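Local coordinates for protein hydrolase (Thermococcus thioreducens, PDB 6IAH) that acts as a haloacid dehalogenase (HAD) superfamily phosphatase of diverse substrate specificity, probably magnesium-dependent, possibly with phosphoglycolate among its substrates, at residues 43-47 and 59-63; 47-53 and 79-85. All blocks are in the same frame, centred on the assembly; numbering follows the deposited sequence.

Contact 1: residues 43-47 and 59-63; sequences WVREL and VSEAL
Leu63 and Leu47 interdigitate where helix 41-50 meets helix 56-68, two consecutive helices of the all-helical cap inserted into a HAD phosphatase between the first and second strands of its parallel core sheet. The local axes pass 10.5 Å apart at their closest, with 119° between their N-to-C directions, so the helices run steeply across one another and a limited patch of side chains fills the gap. No hydrogen bond joins the two segments, which bury 266 Å², both sides summed; the side chains that touch across them do so through apolar groups. Leu63, with the largest share, spreads its two methyl groups over different partners. CD1 lies 3.8 Å from Val44 CG2, and the two side chains cross at about a right angle. CD2 turns instead to the turn of helix carrying Trp43 and Leu47, resting 3.8 Å from Trp43 CB, so that the tryptophan contributes the root of its side chain while its indole NE1 is hydrogen-bonded to Glu73. Leu47, modelled in two conformers of which one is described throughout, slides past Leu63 in the opposite direction. With its CG anti to the backbone N (chi1 -177°), it reaches across the interface and places CD2 among three residues of the facing helix. Leu63 CD2 is 3.8 Å from this Leu47 CD2, and Val59 CG1 meets the same methyl more loosely at 4.2 Å. Val59 and Leu63 are one helical turn apart, as are Trp43 and Leu47, which explains how one face of each helix supplies the contact. Thr22 of helix 17-32 touches both Val44 and Leu63, extending the packing to a third helix. Beside Leu63, Ala62 puts its CB 3.7 Å from Leu47 CD2.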
loop_
_atom_site.group_PDB
_atom_site.type_symbol
_atom_site.label_atom_id
_atom_site.label_comp_id
_atom_site.label_asym_id
_atom_site.label_seq_id
_atom_site.Cartn_x
_atom_site.Cartn_y
_atom_site.Cartn_z
ATOM N N TRP A 43 12.782 -2.720 -11.186
ATOM C CA TRP A 43 13.598 -1.898 -10.276
ATOM C C TRP A 43 12.746 -1.329 -9.159
ATOM O O TRP A 43 13.172 -1.358 -8.025
ATOM C CB TRP A 43 14.303 -0.734 -10.973
ATOM C CG TRP A 43 15.229 -1.126 -12.043
ATOM C CD1 TRP A 43 15.813 -2.359 -12.239
ATOM C CD2 TRP A 43 15.778 -0.271 -13.027
ATOM N NE1 TRP A 43 16.666 -2.314 -13.320
ATOM C CE2 TRP A 43 16.665 -1.050 -13.820
ATOM C CE3 TRP A 43 15.614 1.087 -13.322
ATOM C CZ2 TRP A 43 17.366 -0.514 -14.895
ATOM C CZ3 TRP A 43 16.310 1.635 -14.392
ATOM C CH2 TRP A 43 17.174 0.826 -15.179
ATOM N N VAL A 44 11.556 -0.852 -9.512
ATOM C CA VAL A 44 10.609 -0.317 -8.534
ATOM C C VAL A 44 10.206 -1.403 -7.518
ATOM O O VAL A 44 10.196 -1.203 -6.297
ATOM C CB VAL A 44 9.335 0.231 -9.218
ATOM C CG1 VAL A 44 8.332 0.735 -8.165
ATOM C CG2 VAL A 44 9.646 1.378 -10.186
ATOM N N ARG A 45 9.768 -2.530 -8.060
ATOM C CA ARG A 45 9.338 -3.668 -7.249
ATOM C C ARG A 45 10.415 -4.184 -6.349
ATOM O O ARG A 45 10.198 -4.379 -5.158
ATOM C CB ARG A 45 8.832 -4.810 -8.181
ATOM C CG ARG A 45 7.535 -4.448 -8.855
ATOM C CD ARG A 45 6.921 -5.625 -9.580
ATOM N NE ARG A 45 7.862 -6.276 -10.513
ATOM C CZ ARG A 45 7.838 -6.201 -11.854
ATOM N NH1 ARG A 45 6.925 -5.512 -12.533
ATOM N NH2 ARG A 45 8.749 -6.851 -12.542
ATOM N N GLU A 46 11.570 -4.463 -6.922
ATOM C CA GLU A 46 12.661 -5.071 -6.172
ATOM C C GLU A 46 13.225 -4.158 -5.102
ATOM O O GLU A 46 13.556 -4.614 -4.031
ATOM C CB GLU A 46 13.768 -5.478 -7.144
ATOM C CG GLU A 46 14.993 -6.144 -6.555
ATOM C CD GLU A 46 14.683 -7.405 -5.758
ATOM O OE1 GLU A 46 13.590 -8.013 -5.888
ATOM O OE2 GLU A 46 15.555 -7.756 -4.959
ATOM N N LEU A 47 13.320 -2.869 -5.405
ATOM C CA LEU A 47 13.914 -1.916 -4.492
ATOM C C LEU A 47 12.986 -1.736 -3.299
ATOM O O LEU A 47 13.441 -1.713 -2.161
ATOM C CB LEU A 47 14.201 -0.601 -5.233
ATOM C CG LEU A 47 14.902 0.499 -4.438
ATOM C CD1 LEU A 47 16.202 -0.048 -3.891
ATOM C CD2 LEU A 47 15.186 1.743 -5.274
ATOM N N VAL A 59 11.482 5.866 -2.399
ATOM C CA VAL A 59 11.828 4.892 -3.433
ATOM C C VAL A 59 12.093 5.666 -4.720
ATOM O O VAL A 59 13.061 5.359 -5.386
ATOM C CB VAL A 59 10.744 3.820 -3.688
ATOM C CG1 VAL A 59 11.181 2.826 -4.811
ATOM C CG2 VAL A 59 10.482 2.986 -2.436
ATOM N N SER A 60 11.253 6.664 -5.043
ATOM C CA SER A 60 11.428 7.468 -6.264
ATOM C C SER A 60 12.801 8.143 -6.219
ATOM O O SER A 60 13.575 8.098 -7.194
ATOM C CB SER A 60 10.305 8.505 -6.418
ATOM O OG SER A 60 9.013 7.917 -6.519
ATOM N N GLU A 61 13.134 8.749 -5.084
ATOM C CA GLU A 61 14.429 9.389 -4.919
ATOM C C GLU A 61 15.647 8.514 -5.180
ATOM O O GLU A 61 16.572 8.928 -5.891
ATOM C CB GLU A 61 14.551 10.039 -3.499
ATOM C CG GLU A 61 15.843 10.794 -3.315
ATOM C CD GLU A 61 15.918 11.389 -1.852
ATOM O OE1 GLU A 61 14.918 11.323 -1.167
ATOM O OE2 GLU A 61 16.968 11.886 -1.443
ATOM N N ALA A 62 15.601 7.305 -4.633
ATOM C CA ALA A 62 16.605 6.307 -4.832
ATOM C C ALA A 62 16.735 6.009 -6.339
ATOM O O ALA A 62 17.811 5.996 -6.837
ATOM C CB ALA A 62 16.249 5.036 -4.079
ATOM N N LEU A 63 15.621 5.813 -7.004
ATOM C CA LEU A 63 15.665 5.442 -8.442
ATOM C C LEU A 63 16.186 6.507 -9.345
ATOM O O LEU A 63 16.813 6.213 -10.394
ATOM C CB LEU A 63 14.281 4.985 -8.902
ATOM C CG LEU A 63 13.879 3.619 -8.352
ATOM C CD1 LEU A 63 12.415 3.439 -8.546
ATOM C CD2 LEU A 63 14.669 2.463 -8.987
#

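Contact 2: residues 47-53 and 79-85; sequences LRRKGSF and FPEGGTI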
loop_
_atom_site.group_PDB
_atom_site.type_symbol
_atom_site.label_atom_id
_atom_site.label_comp_id
_atom_site.label_asym_id
_atom_site.label_seq_id
_atom_site.Cartn_x
_atom_site.Cartn_y
_atom_site.Cartn_z
ATOM N N LEU A 47 13.320 -2.869 -5.405
ATOM C CA LEU A 47 13.914 -1.916 -4.492
ATOM C C LEU A 47 12.986 -1.736 -3.299
ATOM O O LEU A 47 13.441 -1.713 -2.161
ATOM C CB LEU A 47 14.201 -0.601 -5.233
ATOM C CG LEU A 47 14.902 0.499 -4.438
ATOM C CD1 LEU A 47 16.202 -0.048 -3.891
ATOM C CD2 LEU A 47 15.186 1.743 -5.274
ATOM N N ARG A 48 11.681 -1.666 -3.549
ATOM C CA ARG A 48 10.705 -1.558 -2.487
ATOM C C ARG A 48 10.669 -2.845 -1.643
ATOM O O ARG A 48 10.623 -2.778 -0.429
ATOM C CB ARG A 48 9.304 -1.250 -3.045
ATOM C CG ARG A 48 8.356 -0.751 -1.980
ATOM C CD ARG A 48 6.894 -0.813 -2.401
ATOM N NE ARG A 48 6.542 0.219 -3.352
ATOM C CZ ARG A 48 6.223 0.015 -4.643
ATOM N NH1 ARG A 48 6.260 -1.170 -5.153
ATOM N NH2 ARG A 48 5.846 1.023 -5.432
ATOM N N ARG A 49 10.738 -3.987 -2.302
ATOM C CA ARG A 49 10.683 -5.273 -1.623
ATOM C C ARG A 49 11.862 -5.488 -0.687
ATOM O O ARG A 49 11.672 -5.795 0.480
ATOM C CB ARG A 49 10.655 -6.417 -2.654
ATOM C CG ARG A 49 10.484 -7.832 -2.060
ATOM C CD ARG A 49 10.969 -8.906 -3.028
ATOM N NE ARG A 49 12.421 -8.871 -3.286
ATOM C CZ ARG A 49 13.374 -9.214 -2.420
ATOM N NH1 ARG A 49 13.063 -9.639 -1.203
ATOM N NH2 ARG A 49 14.664 -9.124 -2.755
ATOM N N LYS A 50 13.068 -5.341 -1.188
ATOM C CA LYS A 50 14.247 -5.592 -0.372
ATOM C C LYS A 50 14.517 -4.463 0.621
ATOM O O LYS A 50 15.078 -4.738 1.670
ATOM C CB LYS A 50 15.492 -5.848 -1.229
ATOM C CG LYS A 50 16.145 -4.573 -1.783
ATOM C CD LYS A 50 17.195 -4.795 -2.882
ATOM C CE LYS A 50 18.253 -5.773 -2.487
ATOM N NZ LYS A 50 19.430 -5.749 -3.391
ATOM N N GLY A 51 14.144 -3.215 0.282
ATOM C CA GLY A 51 14.400 -2.040 1.121
ATOM C C GLY A 51 13.440 -1.957 2.296
ATOM O O GLY A 51 12.540 -2.786 2.439
ATOM N N SER A 52 13.720 -1.019 3.174
ATOM C CA SER A 52 12.842 -0.517 4.251
ATOM C C SER A 52 12.669 0.965 4.051
ATOM O O SER A 52 12.856 1.785 4.961
ATOM C CB SER A 52 13.448 -0.742 5.645
ATOM O OG SER A 52 13.584 -2.128 5.878
ATOM N N PHE A 53 12.275 1.329 2.839
ATOM C CA PHE A 53 12.064 2.714 2.524
ATOM C C PHE A 53 10.837 3.190 3.217
ATOM O O PHE A 53 9.864 2.452 3.324
ATOM C CB PHE A 53 11.884 2.937 1.023
ATOM C CG PHE A 53 13.146 2.755 0.254
ATOM C CD1 PHE A 53 14.031 3.798 0.128
ATOM C CD2 PHE A 53 13.443 1.547 -0.338
ATOM C CE1 PHE A 53 15.209 3.680 -0.571
ATOM C CE2 PHE A 53 14.608 1.400 -1.065
ATOM C CZ PHE A 53 15.505 2.455 -1.208
ATOM N N PHE A 79 22.075 -2.775 -3.474
ATOM C CA PHE A 79 21.412 -2.075 -2.332
ATOM C C PHE A 79 21.087 -3.089 -1.210
ATOM O O PHE A 79 20.576 -4.128 -1.490
ATOM C CB PHE A 79 20.143 -1.349 -2.837
ATOM C CG PHE A 79 19.398 -0.580 -1.780
ATOM C CD1 PHE A 79 19.718 0.737 -1.514
ATOM C CD2 PHE A 79 18.355 -1.172 -1.071
ATOM C CE1 PHE A 79 19.045 1.433 -0.532
ATOM C CE2 PHE A 79 17.675 -0.457 -0.110
ATOM C CZ PHE A 79 18.030 0.842 0.148
ATOM N N PRO A 80 21.416 -2.778 0.051
ATOM C CA PRO A 80 21.252 -3.784 1.120
ATOM C C PRO A 80 19.809 -4.018 1.490
ATOM O O PRO A 80 19.009 -3.078 1.573
ATOM C CB PRO A 80 22.017 -3.169 2.326
ATOM C CG PRO A 80 22.059 -1.719 2.046
ATOM C CD PRO A 80 22.158 -1.611 0.528
ATOM N N GLU A 81 19.487 -5.281 1.734
ATOM C CA GLU A 81 18.252 -5.654 2.317
ATOM C C GLU A 81 18.036 -4.827 3.564
ATOM O O GLU A 81 18.950 -4.690 4.335
ATOM C CB GLU A 81 18.332 -7.132 2.729
ATOM C CG GLU A 81 17.055 -7.711 3.279
ATOM C CD GLU A 81 17.289 -9.075 3.918
ATOM O OE1 GLU A 81 18.312 -9.744 3.597
ATOM O OE2 GLU A 81 16.451 -9.443 4.765
ATOM N N GLY A 82 16.864 -4.269 3.741
ATOM C CA GLY A 82 16.605 -3.416 4.917
ATOM C C GLY A 82 17.210 -1.996 4.851
ATOM O O GLY A 82 17.062 -1.230 5.798
ATOM N N GLY A 83 17.869 -1.640 3.734
ATOM C CA GLY A 83 18.362 -0.277 3.517
ATOM C C GLY A 83 17.265 0.790 3.413
ATOM O O GLY A 83 16.078 0.502 3.191
ATOM N N THR A 84 17.672 2.030 3.617
ATOM C CA THR A 84 16.788 3.162 3.558
ATOM C C THR A 84 17.445 4.160 2.611
ATOM O O THR A 84 18.523 3.901 2.049
ATOM C CB THR A 84 16.637 3.830 4.959
ATOM O OG1 THR A 84 17.865 4.503 5.289
ATOM C CG2 THR A 84 16.265 2.766 6.012
ATOM N N ILE A 85 16.779 5.292 2.434
ATOM C CA ILE A 85 17.276 6.374 1.548
ATOM C C ILE A 85 18.665 6.886 1.968
ATOM O O ILE A 85 19.450 7.369 1.134
ATOM C CB ILE A 85 16.240 7.537 1.424
ATOM C CG1 ILE A 85 16.538 8.432 0.200
ATOM C CG2 ILE A 85 16.180 8.425 2.706
ATOM C CD1 ILE A 85 16.649 7.649 -1.132
#
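The ammonium nitrogen of Lys50 is gripped by two backbone carbonyls: NZ lies 2.7 Å from Phe79 O, in the carbonyl plane, and also bonds to Val76 O. These acceptors lie at the C-terminal end of helix 72-78, where a positive charge would probably be stabilised by the helix dipole. The lysine chain bends at chi3 (-53°) as it passes Phe79, its CG near the ring edge. Two nearly straight backbone bonds join the end of helix 41-50 and the residues after it to 79-85. Gly82 N donates to Lys50 O at 2.8 Å (170° at the hydrogen), and Ser52 N donates to Gly83 O, also at 2.8 Å. Gly82 sits within the type II turn Pro80-Gly83 at positive phi. Leu47 CD1 makes a CH-pi contact over one face of Phe79, 4.0 Å from the ring centroid, while Pro80 CD lies over the rim of the opposite face. The Phe53 and Phe79 rings are nearly parallel (13°), but slid so far that they barely overlap, with centroids 5.0 Å apart. Phe53 CE1 also approaches the backbone of Thr84, N-cap of helix 85-92. Three hydrogen bonds to backbone carbonyls, one from the lysine side chain, thus set the pairing, with Leu47 and both phenylalanines packed alongside.

Leu47 belongs to both contacts, its described conformer directing CD2 to helix 56-68 in contact 1 and CD1 to the Phe79 ring in contact 2. The contact centres are about 9 Å apart, and direct packing joins them: Val59 CG2 meets Phe53 CB at 3.7 Å, and Ile85 CD1 lies 3.7 Å from Ala62 N. Helix 41-50 thus meets helix 56-68 through residues 43-47, and the 79-85 loop from Leu47 to its C-terminal end and just beyond. Contact 1 is nearer the metal sites, its Val44 side chain being about 8 Å from that of Glu16, a magnesium-binding residue whose ion is not bound to this chain in the model, and about 14 Å from a bound magnesium ion. Contact 2 lies away from the known sites.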